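PDB 4M16: bartonella effector protein (Bep) substrate of VirB T4SS from Bartonella sp. AR 15-3, which probably transfers AMP from ATP to tyrosine and threonine side chains of target proteins through its N-terminal Fic domain, the part in this structure. Local coordinates for residues Y79-L83 with Q94-M98; L62-H66 with P154-G158. One frame throughout, in Å; residues are numbered along the deposited sequence.

Contact 1: residues Y79-L83 with Q94-M98; sequences YTRDL and QMSMM
The base of the short β-hairpin 85-86/92-93, which by its position probably corresponds to the flap of Fic proteins, is joined here by Arg81 and Gln94 reaching across between the chains that enter and leave it. Residues Thr80 to Leu83 form a type I turn. From it Arg81 sends an extended chain, its CG set between the backbone N and carbonyl carbon (chi1 71°), over to residues 95-98. Arg81 NH1 donates to Met95 O at 3.1 Å, almost straight and in both the guanidinium and carbonyl planes; a second bond from NH1, to Ser96 O, is weak and bent. The other nitrogens bind elsewhere, NE to His153 O and NH2 to Ala108 O, so this buried cation is surrounded by main-chain carbonyls that hold its plane fixed. Met98, deposited in two conformers, places CG over one guanidinium face in one of them. Within the turn, Thr80 OG1 donates to the syn lone pair of Asp82 OD1 at 2.6 Å, while Asp82 OD2 meets Gln114 of helix 110-126. A water lies between Ser96 OG and Asp82 O. Asp82 O also accepts from Gln94 NE2 at 3.2 Å, the donor standing 42° above the carbonyl plane.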
# COMPACT_ATOMS: atom_id res chain seq x y z
N TYR A 79 7.50 9.69 -2.92
CA TYR A 79 7.20 10.25 -4.22
C TYR A 79 6.35 9.24 -4.94
O TYR A 79 6.57 8.05 -4.83
CB TYR A 79 8.50 10.49 -5.06
CG TYR A 79 9.35 11.69 -4.61
CD1 TYR A 79 10.15 11.62 -3.48
CD2 TYR A 79 9.37 12.86 -5.35
CE1 TYR A 79 10.92 12.68 -3.07
CE2 TYR A 79 10.14 13.95 -4.94
CZ TYR A 79 10.92 13.84 -3.81
OH TYR A 79 11.65 14.90 -3.39
N THR A 80 5.37 9.71 -5.72
CA THR A 80 4.53 8.79 -6.49
C THR A 80 5.13 8.54 -7.87
O THR A 80 5.83 9.39 -8.46
CB THR A 80 3.09 9.27 -6.54
OG1 THR A 80 3.04 10.61 -7.09
CG2 THR A 80 2.51 9.28 -5.14
N ARG A 81 4.91 7.32 -8.35
CA ARG A 81 5.58 6.82 -9.54
C ARG A 81 5.16 7.46 -10.87
O ARG A 81 5.87 7.29 -11.85
CB ARG A 81 5.50 5.27 -9.61
CG ARG A 81 4.12 4.71 -9.93
CD ARG A 81 4.10 3.20 -10.03
NE ARG A 81 2.71 2.76 -9.96
CZ ARG A 81 1.84 2.74 -10.96
NH1 ARG A 81 2.20 3.03 -12.20
NH2 ARG A 81 0.57 2.35 -10.72
N ASP A 82 4.07 8.22 -10.89
CA ASP A 82 3.69 8.97 -12.09
C ASP A 82 4.70 10.07 -12.45
O ASP A 82 4.82 10.44 -13.63
CB ASP A 82 2.33 9.63 -11.90
CG ASP A 82 2.21 10.40 -10.62
OD1 ASP A 82 2.51 9.84 -9.53
OD2 ASP A 82 1.76 11.55 -10.66
N LEU A 83 5.41 10.58 -11.46
CA LEU A 83 6.28 11.71 -11.68
C LEU A 83 7.65 11.19 -12.12
O LEU A 83 8.14 10.20 -11.62
CB LEU A 83 6.39 12.56 -10.42
CG LEU A 83 5.07 13.28 -10.03
CD1 LEU A 83 5.22 13.90 -8.66
CD2 LEU A 83 4.64 14.34 -11.04
N GLN A 94 11.11 6.54 -14.34
CA GLN A 94 9.69 6.60 -14.49
C GLN A 94 9.09 5.22 -14.49
O GLN A 94 9.75 4.27 -14.85
CB GLN A 94 9.31 7.33 -15.77
CG GLN A 94 7.86 7.73 -15.68
CD GLN A 94 7.57 8.84 -16.63
OE1 GLN A 94 8.22 8.94 -17.71
NE2 GLN A 94 6.68 9.75 -16.20
N MET A 95 7.87 5.10 -13.99
CA MET A 95 7.20 3.81 -14.01
C MET A 95 5.72 3.99 -14.27
O MET A 95 4.93 3.83 -13.36
CB MET A 95 7.44 3.09 -12.70
CG MET A 95 6.92 1.66 -12.65
SD MET A 95 8.01 0.64 -13.64
CE MET A 95 7.74 -0.98 -12.93
N SER A 96 5.35 4.35 -15.48
CA SER A 96 3.90 4.60 -15.78
C SER A 96 3.03 3.32 -15.63
O SER A 96 1.86 3.38 -15.22
CB SER A 96 3.71 5.26 -17.16
OG SER A 96 4.39 6.52 -17.16
N MET A 97 3.57 2.18 -16.01
CA MET A 97 2.82 0.94 -16.04
C MET A 97 3.41 -0.11 -15.10
O MET A 97 4.62 -0.33 -15.08
CB MET A 97 2.75 0.39 -17.49
CG MET A 97 1.87 1.23 -18.38
SD MET A 97 1.47 0.45 -19.93
CE MET A 97 3.08 0.56 -20.68
N MET A 98 2.53 -0.71 -14.30
CA MET A 98 2.86 -1.78 -13.37
C MET A 98 1.73 -2.80 -13.38
O MET A 98 0.56 -2.45 -13.51
CB MET A 98 3.05 -1.22 -11.97
CG MET A 98 4.13 -0.17 -11.89
SD MET A 98 4.74 0.11 -10.21
CE MET A 98 5.77 -1.34 -9.92
O HOH W 1 8.60 7.42 -11.81
O HOH W 2 3.41 8.16 -15.54

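Contact 2: residues L62-H66 with P154-G158; sequences LKYLH and PFRAG
His66 and Phe155 lie face to face as an offset stack, ring centroids 3.9 Å apart and planes within 8° of parallel. The two side chains run in opposite directions, so His66 CD2 sits against Phe155 CG at 3.5 Å while His66 CB covers the face of the phenyl ring in a CH-pi contact. With CG anti to the backbone N (chi1 -168°), the imidazole reaches out from helix 59-70 and directs NE2 at Ala157 O, a straight 2.8 Å hydrogen bond lying close to the ring plane. Its ND1 pairs with the backbone N of Gly78, and the two bonds at separate nitrogens fix the rotation of the ring. Leu62, one helical turn before His66, brings CD2 to within 3.8 Å of Phe155 CE2 and 4.2 Å of Pro154 CG; Lys63 CA comes to the phenyl edge. Pro154 to Gly158 belong to the Fic motif HPFxxGN, here with Ala157 at the position where the canonical motif has Asp or Glu. Gly158, at phi 85° where a side chain would press on the preceding carbonyl, is the N-cap of helix 159-174. The motif loop is thus packed on helix 59-70, with Val162 of helix 159-174 against Phe155 and helix 110-126 against Pro154.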
# COMPACT_ATOMS: atom_id res chain seq x y z
N LEU A 62 -0.42 9.30 3.35
CA LEU A 62 0.06 8.04 2.81
C LEU A 62 1.52 8.24 2.31
O LEU A 62 2.39 7.39 2.57
CB LEU A 62 -0.86 7.54 1.70
CG LEU A 62 -0.44 6.21 1.08
CD1 LEU A 62 -0.87 5.05 1.98
CD2 LEU A 62 -1.09 6.03 -0.27
N LYS A 63 1.77 9.38 1.67
CA LYS A 63 3.16 9.70 1.20
C LYS A 63 4.14 9.90 2.36
O LYS A 63 5.30 9.45 2.32
CB LYS A 63 3.12 10.94 0.30
CG LYS A 63 2.32 10.74 -0.99
CD LYS A 63 2.26 12.07 -1.74
CE LYS A 63 1.14 12.05 -2.78
NZ LYS A 63 0.78 13.41 -3.26
N TYR A 64 3.68 10.57 3.41
CA TYR A 64 4.42 10.76 4.64
C TYR A 64 4.85 9.39 5.19
O TYR A 64 6.01 9.19 5.54
CB TYR A 64 3.57 11.54 5.68
CG TYR A 64 4.09 11.41 7.07
CD1 TYR A 64 5.08 12.27 7.55
CD2 TYR A 64 3.55 10.47 7.94
CE1 TYR A 64 5.54 12.18 8.86
CE2 TYR A 64 4.00 10.37 9.25
CZ TYR A 64 4.99 11.22 9.71
OH TYR A 64 5.47 11.11 10.99
N LEU A 65 3.88 8.47 5.31
CA LEU A 65 4.16 7.12 5.81
C LEU A 65 5.17 6.35 4.92
O LEU A 65 6.04 5.67 5.43
CB LEU A 65 2.87 6.31 5.97
CG LEU A 65 1.89 6.65 7.07
CD1 LEU A 65 0.59 5.84 6.94
CD2 LEU A 65 2.51 6.48 8.43
N HIS A 66 5.03 6.45 3.60
CA HIS A 66 5.97 5.78 2.71
C HIS A 66 7.39 6.31 2.89
O HIS A 66 8.34 5.53 2.90
CB HIS A 66 5.51 5.96 1.26
CG HIS A 66 6.23 5.09 0.30
ND1 HIS A 66 7.35 5.50 -0.36
CD2 HIS A 66 5.98 3.83 -0.13
CE1 HIS A 66 7.75 4.54 -1.17
NE2 HIS A 66 6.94 3.52 -1.04
N PRO A 154 0.32 3.60 -6.02
CA PRO A 154 0.91 4.84 -6.43
C PRO A 154 2.45 4.96 -6.31
O PRO A 154 2.98 5.91 -6.83
CB PRO A 154 0.26 5.86 -5.49
CG PRO A 154 -0.04 5.10 -4.24
CD PRO A 154 -0.46 3.75 -4.77
N PHE A 155 3.12 4.09 -5.56
CA PHE A 155 4.61 4.11 -5.41
C PHE A 155 5.34 3.11 -6.30
O PHE A 155 4.77 2.09 -6.70
CB PHE A 155 4.99 3.88 -3.92
CG PHE A 155 4.29 4.81 -2.99
CD1 PHE A 155 4.67 6.12 -2.87
CD2 PHE A 155 3.19 4.36 -2.23
CE1 PHE A 155 3.95 7.00 -2.04
CE2 PHE A 155 2.49 5.22 -1.42
CZ PHE A 155 2.89 6.54 -1.27
N ARG A 156 6.64 3.35 -6.59
CA ARG A 156 7.42 2.37 -7.31
C ARG A 156 7.39 1.00 -6.64
O ARG A 156 7.28 -0.02 -7.31
CB ARG A 156 8.86 2.84 -7.56
CG ARG A 156 9.72 1.84 -8.29
CD ARG A 156 9.15 1.44 -9.61
NE ARG A 156 9.99 0.46 -10.22
CZ ARG A 156 10.05 -0.84 -9.89
NH1 ARG A 156 9.35 -1.39 -8.87
NH2 ARG A 156 10.87 -1.60 -10.53
N ALA A 157 7.47 0.98 -5.33
CA ALA A 157 7.43 -0.25 -4.57
C ALA A 157 7.07 0.11 -3.12
O ALA A 157 7.05 1.29 -2.74
CB ALA A 157 8.80 -0.94 -4.60
N GLY A 158 6.75 -0.90 -2.29
CA GLY A 158 6.42 -0.62 -0.92
C GLY A 158 4.95 -0.25 -0.74
O GLY A 158 4.52 0.13 0.36

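Overall arrangement
The centres of the two contacts are 11 Å apart, and both belong to the Fic domain. Along the chain the order is 62-66, 79-83, 94-98, 154-158, so contact 1, with its intervening hairpin, falls wholly between the two segments of contact 2. They touch directly: Arg81 N lies 2.8 Å from Pro154 O, a probable hydrogen bond, and Tyr79 O packs on Phe155 CD1. Segment 79-83 therefore borders the Fic-motif loop 154-158, whose other contacts reach helix 59-70; helix 110-126 flanks both contacts. The base of the flap-like hairpin and the motif loop are thereby in direct contact, consistent with their joint place around a Fic active site.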